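Local coordinates for protein ribonucleoside-diphosphate reductase subunit beta (Clostridium botulinum, PDB 6ZJK) that holds a diiron centre and probably generates the radical used by a class I ribonucleotide reductase to make deoxyribonucleotides from ribonucleoside diphosphates, at residues A[105-110]-A[206-211]; A[200-205]-A[270-275]; A[171-176]-A[280-285]. One frame throughout, in Å; residues are numbered along the deposited sequence.

Contact 1: A[105-110]-A[206-211]. With FE (Fe (III) ion), chain H.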
# COMPACT_ATOMS: atom_id res chain seq x y z
N PHE A 105 8.13 15.63 3.80
CA PHE A 105 8.18 15.68 2.35
C PHE A 105 8.73 14.37 1.78
O PHE A 105 8.20 13.86 0.78
CB PHE A 105 9.03 16.86 1.89
CG PHE A 105 9.52 16.72 0.48
CD1 PHE A 105 8.74 17.15 -0.58
CD2 PHE A 105 10.75 16.11 0.21
CE1 PHE A 105 9.18 17.00 -1.89
CE2 PHE A 105 11.19 15.94 -1.09
CZ PHE A 105 10.41 16.40 -2.13
N LEU A 106 9.73 13.77 2.41
CA LEU A 106 10.34 12.55 1.90
C LEU A 106 9.39 11.36 1.84
O LEU A 106 9.24 10.77 0.85
CB LEU A 106 11.61 12.21 2.65
CG LEU A 106 12.81 13.11 2.52
CD1 LEU A 106 14.00 12.57 3.22
CD2 LEU A 106 13.13 13.59 1.15
N ASP A 107 8.73 11.09 2.93
CA ASP A 107 7.78 10.05 3.01
C ASP A 107 6.56 10.34 2.13
O ASP A 107 6.01 9.44 1.60
CB ASP A 107 7.38 9.78 4.42
CG ASP A 107 8.43 9.02 5.20
OD1 ASP A 107 8.91 8.00 4.78
OD2 ASP A 107 8.74 9.42 6.28
N SER A 108 6.17 11.59 1.95
CA SER A 108 5.07 11.90 1.10
C SER A 108 5.40 11.56 -0.32
O SER A 108 4.62 11.00 -0.97
CB SER A 108 4.62 13.36 1.25
OG SER A 108 3.99 13.57 2.47
N VAL A 109 6.57 11.90 -0.80
CA VAL A 109 6.90 11.58 -2.16
C VAL A 109 7.15 10.08 -2.35
O VAL A 109 6.94 9.59 -3.38
CB VAL A 109 8.05 12.35 -2.79
CG1 VAL A 109 7.75 13.79 -2.91
CG2 VAL A 109 9.31 12.13 -2.05
N GLN A 110 7.57 9.39 -1.33
CA GLN A 110 7.76 7.98 -1.38
C GLN A 110 6.38 7.37 -1.57
O GLN A 110 6.20 6.57 -2.41
CB GLN A 110 8.39 7.46 -0.13
CG GLN A 110 9.87 7.70 0.02
CD GLN A 110 10.68 7.08 -1.05
OE1 GLN A 110 10.83 7.61 -2.10
NE2 GLN A 110 11.20 5.93 -0.76
N ILE A 206 20.55 7.39 3.07
CA ILE A 206 21.37 8.56 3.38
C ILE A 206 20.55 9.68 4.03
O ILE A 206 20.85 10.11 5.14
CB ILE A 206 22.09 9.07 2.13
CG1 ILE A 206 23.00 7.97 1.54
CG2 ILE A 206 22.92 10.33 2.47
CD1 ILE A 206 24.11 7.52 2.48
N TYR A 207 19.49 10.15 3.34
CA TYR A 207 18.77 11.33 3.83
C TYR A 207 18.09 11.03 5.16
O TYR A 207 18.20 11.81 6.10
CB TYR A 207 17.74 11.82 2.80
CG TYR A 207 18.31 12.17 1.43
CD1 TYR A 207 19.65 12.51 1.27
CD2 TYR A 207 17.50 12.13 0.30
CE1 TYR A 207 20.17 12.81 0.02
CE2 TYR A 207 18.02 12.43 -0.96
CZ TYR A 207 19.35 12.77 -1.09
OH TYR A 207 19.88 13.07 -2.33
N PHE A 208 17.51 9.86 5.26
CA PHE A 208 16.84 9.52 6.45
C PHE A 208 17.77 9.30 7.61
O PHE A 208 17.44 9.64 8.68
CB PHE A 208 15.83 8.38 6.26
CG PHE A 208 14.43 8.84 6.15
CD1 PHE A 208 13.71 9.13 7.25
CD2 PHE A 208 13.87 9.01 4.97
CE1 PHE A 208 12.44 9.60 7.13
CE2 PHE A 208 12.61 9.49 4.83
CZ PHE A 208 11.91 9.78 5.92
N TYR A 209 18.92 8.70 7.36
CA TYR A 209 19.90 8.42 8.40
C TYR A 209 20.45 9.70 8.98
O TYR A 209 20.69 9.79 10.11
CB TYR A 209 20.96 7.42 7.92
CG TYR A 209 20.49 6.01 8.08
CD1 TYR A 209 19.65 5.46 7.18
CD2 TYR A 209 20.84 5.27 9.14
CE1 TYR A 209 19.17 4.19 7.32
CE2 TYR A 209 20.39 3.99 9.30
CZ TYR A 209 19.54 3.48 8.37
OH TYR A 209 19.08 2.24 8.53
N SER A 210 20.60 10.70 8.17
CA SER A 210 21.00 12.02 8.66
C SER A 210 19.96 12.59 9.63
O SER A 210 20.31 13.19 10.64
CB SER A 210 21.21 12.97 7.49
OG SER A 210 21.40 14.32 7.94
N GLY A 211 18.68 12.46 9.27
CA GLY A 211 17.64 13.00 10.14
C GLY A 211 17.57 12.27 11.47
O GLY A 211 17.37 12.90 12.52
FE FE H . 9.79 6.16 5.65
O HOH W 1 11.10 4.14 5.75

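Contact 2: A[200-205]-A[270-275]. With FE (Fe (III) ion), chain G.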
# COMPACT_ATOMS: atom_id res chain seq x y z
N ASN A 200 15.84 6.32 -4.93
CA ASN A 200 15.20 5.76 -3.79
C ASN A 200 16.17 5.24 -2.79
O ASN A 200 16.02 5.47 -1.66
CB ASN A 200 14.44 4.55 -4.24
CG ASN A 200 12.99 4.75 -4.23
OD1 ASN A 200 12.38 4.74 -3.22
ND2 ASN A 200 12.42 4.93 -5.39
N TYR A 201 17.15 4.46 -3.24
CA TYR A 201 18.15 3.87 -2.38
C TYR A 201 18.91 4.95 -1.62
O TYR A 201 19.10 4.86 -0.47
CB TYR A 201 19.07 2.93 -3.19
CG TYR A 201 20.12 2.19 -2.43
CD1 TYR A 201 19.80 1.42 -1.38
CD2 TYR A 201 21.45 2.26 -2.78
CE1 TYR A 201 20.75 0.78 -0.67
CE2 TYR A 201 22.40 1.60 -2.08
CZ TYR A 201 22.04 0.85 -1.04
OH TYR A 201 22.90 0.21 -0.30
N ILE A 202 19.29 6.00 -2.30
CA ILE A 202 19.97 7.11 -1.68
C ILE A 202 19.10 7.77 -0.62
O ILE A 202 19.51 7.92 0.47
CB ILE A 202 20.41 8.12 -2.71
CG1 ILE A 202 21.58 7.57 -3.49
CG2 ILE A 202 20.80 9.41 -2.04
CD1 ILE A 202 21.80 8.24 -4.79
N LEU A 203 17.86 8.05 -0.97
CA LEU A 203 16.90 8.68 -0.09
C LEU A 203 16.77 7.99 1.22
O LEU A 203 16.90 8.58 2.20
CB LEU A 203 15.57 8.83 -0.78
CG LEU A 203 14.38 9.39 0.02
CD1 LEU A 203 13.33 9.90 -0.91
CD2 LEU A 203 13.80 8.46 1.01
N GLU A 204 16.60 6.71 1.19
CA GLU A 204 16.44 5.91 2.37
C GLU A 204 17.68 5.60 3.14
O GLU A 204 17.65 5.53 4.32
CB GLU A 204 15.82 4.62 1.93
CG GLU A 204 14.56 4.89 1.14
CD GLU A 204 13.52 3.82 1.21
OE1 GLU A 204 13.82 2.76 0.73
OE2 GLU A 204 12.42 4.07 1.72
N GLY A 205 18.78 5.37 2.46
CA GLY A 205 20.01 5.01 3.13
C GLY A 205 20.87 6.17 3.53
O GLY A 205 21.85 5.98 4.26
N GLN A 270 28.12 8.69 -8.90
CA GLN A 270 28.05 10.12 -8.88
C GLN A 270 26.77 10.64 -8.27
O GLN A 270 26.75 11.71 -7.73
CB GLN A 270 28.21 10.70 -10.25
CG GLN A 270 29.61 10.58 -10.79
CD GLN A 270 30.67 11.16 -9.90
OE1 GLN A 270 30.69 12.33 -9.66
NE2 GLN A 270 31.58 10.34 -9.44
N MET A 271 25.70 9.86 -8.35
CA MET A 271 24.43 10.20 -7.78
C MET A 271 24.62 10.16 -6.31
O MET A 271 24.18 11.00 -5.63
CB MET A 271 23.36 9.21 -8.19
CG MET A 271 22.89 9.33 -9.61
SD MET A 271 21.41 8.44 -10.04
CE MET A 271 20.25 9.14 -8.93
N MET A 272 25.29 9.17 -5.81
CA MET A 272 25.55 9.10 -4.43
C MET A 272 26.45 10.25 -3.95
O MET A 272 26.27 10.73 -2.89
CB MET A 272 26.16 7.77 -4.14
CG MET A 272 26.56 7.50 -2.75
SD MET A 272 25.27 7.45 -1.54
CE MET A 272 24.68 5.80 -1.58
N ARG A 273 27.43 10.65 -4.76
CA ARG A 273 28.33 11.74 -4.44
C ARG A 273 27.53 13.03 -4.26
O ARG A 273 27.71 13.70 -3.32
CB ARG A 273 29.41 11.92 -5.50
CG ARG A 273 30.54 12.86 -5.09
CD ARG A 273 31.48 13.24 -6.19
NE ARG A 273 30.76 13.86 -7.28
CZ ARG A 273 30.53 15.15 -7.35
NH1 ARG A 273 31.03 15.93 -6.43
NH2 ARG A 273 29.83 15.67 -8.34
N MET A 274 26.66 13.32 -5.18
CA MET A 274 25.93 14.55 -5.02
C MET A 274 24.97 14.46 -3.87
O MET A 274 24.94 15.30 -3.03
CB MET A 274 25.11 14.81 -6.24
CG MET A 274 25.87 15.15 -7.49
SD MET A 274 26.55 16.82 -7.51
CE MET A 274 27.39 16.78 -9.07
N GLY A 275 24.33 13.35 -3.61
CA GLY A 275 23.48 13.19 -2.47
C GLY A 275 24.21 13.40 -1.20
O GLY A 275 23.68 14.00 -0.35
FE FE G . 11.44 4.18 3.62
O HOH W 1 11.10 4.14 5.75

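Contact 3: A[171-176]-A[280-285]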
# COMPACT_ATOMS: atom_id res chain seq x y z
N LEU A 171 13.24 24.42 -0.07
CA LEU A 171 12.51 24.32 -1.29
C LEU A 171 13.33 23.76 -2.43
O LEU A 171 12.88 22.93 -3.13
CB LEU A 171 11.96 25.65 -1.68
CG LEU A 171 10.67 25.73 -2.45
CD1 LEU A 171 10.74 26.76 -3.51
CD2 LEU A 171 10.31 24.43 -3.08
N GLU A 172 14.54 24.22 -2.63
CA GLU A 172 15.31 23.72 -3.76
C GLU A 172 15.64 22.26 -3.62
O GLU A 172 15.65 21.57 -4.57
CB GLU A 172 16.55 24.55 -4.05
CG GLU A 172 16.29 25.95 -4.59
CD GLU A 172 15.78 26.02 -6.02
OE1 GLU A 172 16.24 25.23 -6.89
OE2 GLU A 172 14.90 26.87 -6.28
N ARG A 173 15.92 21.81 -2.42
CA ARG A 173 16.20 20.42 -2.15
C ARG A 173 15.01 19.61 -2.62
O ARG A 173 15.14 18.73 -3.44
CB ARG A 173 16.39 20.20 -0.68
CG ARG A 173 17.81 20.29 -0.20
CD ARG A 173 18.09 19.35 0.95
NE ARG A 173 18.66 18.09 0.51
CZ ARG A 173 19.00 17.11 1.31
NH1 ARG A 173 19.50 16.04 0.79
NH2 ARG A 173 18.86 17.16 2.58
N ASN A 174 13.83 20.00 -2.17
CA ASN A 174 12.59 19.36 -2.53
C ASN A 174 12.42 19.26 -4.01
O ASN A 174 12.15 18.23 -4.52
CB ASN A 174 11.42 20.06 -1.89
CG ASN A 174 11.30 19.75 -0.44
OD1 ASN A 174 12.13 19.12 0.12
ND2 ASN A 174 10.27 20.22 0.16
N LYS A 175 12.66 20.31 -4.73
CA LYS A 175 12.53 20.24 -6.15
C LYS A 175 13.52 19.31 -6.78
O LYS A 175 13.21 18.65 -7.72
CB LYS A 175 12.72 21.61 -6.72
CG LYS A 175 11.47 22.43 -6.64
CD LYS A 175 11.83 23.86 -6.43
CE LYS A 175 12.15 24.56 -7.72
NZ LYS A 175 11.90 26.01 -7.60
N PHE A 176 14.73 19.32 -6.30
CA PHE A 176 15.73 18.44 -6.82
C PHE A 176 15.30 17.00 -6.67
O PHE A 176 15.22 16.29 -7.60
CB PHE A 176 17.03 18.64 -6.07
CG PHE A 176 18.11 17.69 -6.46
CD1 PHE A 176 18.75 17.82 -7.65
CD2 PHE A 176 18.48 16.68 -5.64
CE1 PHE A 176 19.73 16.95 -8.02
CE2 PHE A 176 19.46 15.80 -6.00
CZ PHE A 176 20.09 15.95 -7.18
N ILE A 280 25.23 16.70 3.59
CA ILE A 280 26.18 17.32 4.52
C ILE A 280 25.90 18.82 4.63
O ILE A 280 25.84 19.39 5.73
CB ILE A 280 27.62 17.06 4.05
CG1 ILE A 280 27.98 15.58 4.18
CG2 ILE A 280 28.60 17.90 4.85
CD1 ILE A 280 29.38 15.24 3.63
N GLN A 281 25.77 19.48 3.48
CA GLN A 281 25.51 20.91 3.54
C GLN A 281 24.17 21.23 4.20
O GLN A 281 24.09 22.12 5.05
CB GLN A 281 25.52 21.44 2.12
CG GLN A 281 26.04 22.82 1.95
CD GLN A 281 25.91 23.27 0.52
OE1 GLN A 281 26.72 24.09 0.03
NE2 GLN A 281 24.95 22.70 -0.19
N TRP A 282 23.14 20.39 4.04
CA TRP A 282 21.86 20.58 4.72
C TRP A 282 22.00 20.34 6.22
O TRP A 282 21.48 21.12 7.02
CB TRP A 282 20.82 19.62 4.12
CG TRP A 282 19.54 19.44 4.93
CD1 TRP A 282 19.22 18.38 5.72
CD2 TRP A 282 18.42 20.34 4.99
NE1 TRP A 282 17.97 18.55 6.27
CE2 TRP A 282 17.46 19.75 5.84
CE3 TRP A 282 18.13 21.58 4.41
CZ2 TRP A 282 16.23 20.36 6.13
CZ3 TRP A 282 16.91 22.19 4.70
CH2 TRP A 282 15.98 21.58 5.55
N GLY A 283 22.71 19.28 6.60
CA GLY A 283 22.91 18.98 8.01
C GLY A 283 23.65 20.09 8.75
O GLY A 283 23.29 20.44 9.88
N GLN A 284 24.58 20.69 8.07
CA GLN A 284 25.34 21.73 8.64
C GLN A 284 24.49 23.00 8.73
O GLN A 284 24.55 23.71 9.66
CB GLN A 284 26.61 21.94 7.79
CG GLN A 284 27.71 20.91 8.02
CD GLN A 284 28.81 20.94 7.01
OE1 GLN A 284 28.67 21.51 5.97
NE2 GLN A 284 29.89 20.33 7.33
N TYR A 285 23.65 23.21 7.76
CA TYR A 285 22.85 24.44 7.68
C TYR A 285 21.81 24.51 8.80
O TYR A 285 21.64 25.57 9.43
CB TYR A 285 22.19 24.52 6.30
CG TYR A 285 21.09 25.55 6.21
CD1 TYR A 285 21.37 26.91 6.29
CD2 TYR A 285 19.76 25.16 6.02
CE1 TYR A 285 20.37 27.87 6.20
CE2 TYR A 285 18.73 26.11 5.93
CZ TYR A 285 19.05 27.46 6.02
OH TYR A 285 18.04 28.41 5.93

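Contact 1: A[105-110]-A[206-211]
One wall of the diiron site in the helical ribonucleotide reductase R2 fold is formed where Asp107 and Leu106 of helix 90-118 meet Phe208 and Tyr207 of helix 190-220. Asp107 binds one iron through OD1 at 2.2 Å, and its other oxygen, OD2, lies 3.2 Å from Phe208 CZ. With CG beside the backbone N (chi1 -76°), the carboxylate turns OD1 to the metal and OD2 toward the phenyl ring, the carboxylate and ring planes 40° apart. OD2 is not left to the ring alone, because Tyr144 OH hydrogen-bonds to it; Tyr144 probably corresponds to the tyrosine that carries the radical in class I relatives. Glu137 and His140 share the iron with Asp107, as does a water at 2.4 Å from the metal.

Leu106 supplies the apolar half. Its CB rests 3.6 Å from Phe208 CE2, the two side chains running past each other in opposite senses, while CD1 reaches Tyr207 CB at 3.8 Å almost at right angles. The segment axes stay 11.8 Å apart and run nearly antiparallel at 149°, a spacing bridged by side chains. Helix 168-186 packs on Leu106 and Tyr207 through Ile177, helix 225-255 touches Phe208 through Glu238, and the second subunit covers Phe105 and Val109.

Contact 2: A[200-205]-A[270-275]
The peptide group joining Met271 to Met272 has the terminal methyl of Ile202 over one face: CD1 lies above the peptide plane, 3.7 Å from Met271 C, 3.7 Å from Met271 O and 3.8 Å from Met272 N. Two flat groups on the outer side of helix 262-287 are paired with each other. Arg273 NE donates to Gln270 OE1 at 2.8 Å, the acceptor tilted 22° out of the guanidinium plane, and Arg273 NH1 also forms a salt bridge with Glu277.

Ile202 carries the contact, meeting methionine side chains and one backbone peptide by van der Waals touch. CG1 lies beside the backbone N (chi1 -73°), which directs the CG1-CD1 branch at the facing helix. CD1 also touches Met271 CB at 3.9 Å. Met272 comes in from the flank, its chain bent at chi2 and chi3, and brings CE to 4.0 Å from Ile202 CG1, the two chains lying alongside and pointing opposite ways. Gly275, with no side chain, lets the backbone of its helix lie beside Ile202.

Glu204, on the same helix as Ile202, binds the second iron through OE2 at 2.1 Å, together with Glu137, Glu238, His241 and a water. Helix 190-220 thus stands between the metal centre and helix 262-287, while helix 296-313 packs on Met272 through Ser307, Arg310 and Leu311, and helix 225-255 lies against Tyr201 and Glu204.

Contact 3: A[171-176]-A[280-285]
Arg173 reaches obliquely across the indole of Trp282, and its NH2 comes to rest over one face of the ring, 3.3 Å from CG and 3.4 Å from CD1. The guanidinium does not lie flat on the ring: the planes are 51° apart, so that NH2 is the atom pressed on the five-membered part, while CZ stands back, its nearest atom of Trp282 being CB at 4.2 Å. The aliphatic portion of the same chain occupies that face too, with CD 4.1 Å from Trp282 CE3 toward the rim of the benzo ring. Bends at chi2 and chi3 of the arginine bring both CD and NH2 over the same face. For its part, Trp282 has CG opposite the backbone N (chi1 166°), a setting that carries the ring out toward helix 168-186.

Phe102 of helix 90-118 meets both residues. The polar end of Arg173 is fixed from elsewhere: NH2 forms a salt bridge with Glu279, one turn before Trp282, and the guanidinium makes a cation-pi contact with Tyr207. The charge is probably balanced largely by a carboxylate from the very helix that supplies the indole, and the arginine probably ties helix 168-186 to helix 262-287 through ion pairing and aromatic contact together.

In the fold
Contacts 1 and 2 are buried and share helix 190-220, whose Glu204 binds iron and whose Phe208 lies against the ligand Asp107, while Ile202 packs outward; a single water joins the two metal environments. Contact 3, partly buried, its centre about 15 Å from the centre of the chain, lies farther out and has helix 262-287 in common with contact 2. The chemistry follows this gradation: metal ligation beside aromatic and aliphatic packing in contact 1, van der Waals packing of isoleucine on methionines and a peptide in contact 2, and a charged group over an indole in contact 3. Contact 1 touches both others, through Gln110 on Asn200 and Phe105 on Asn174; contacts 2 and 3 do not meet.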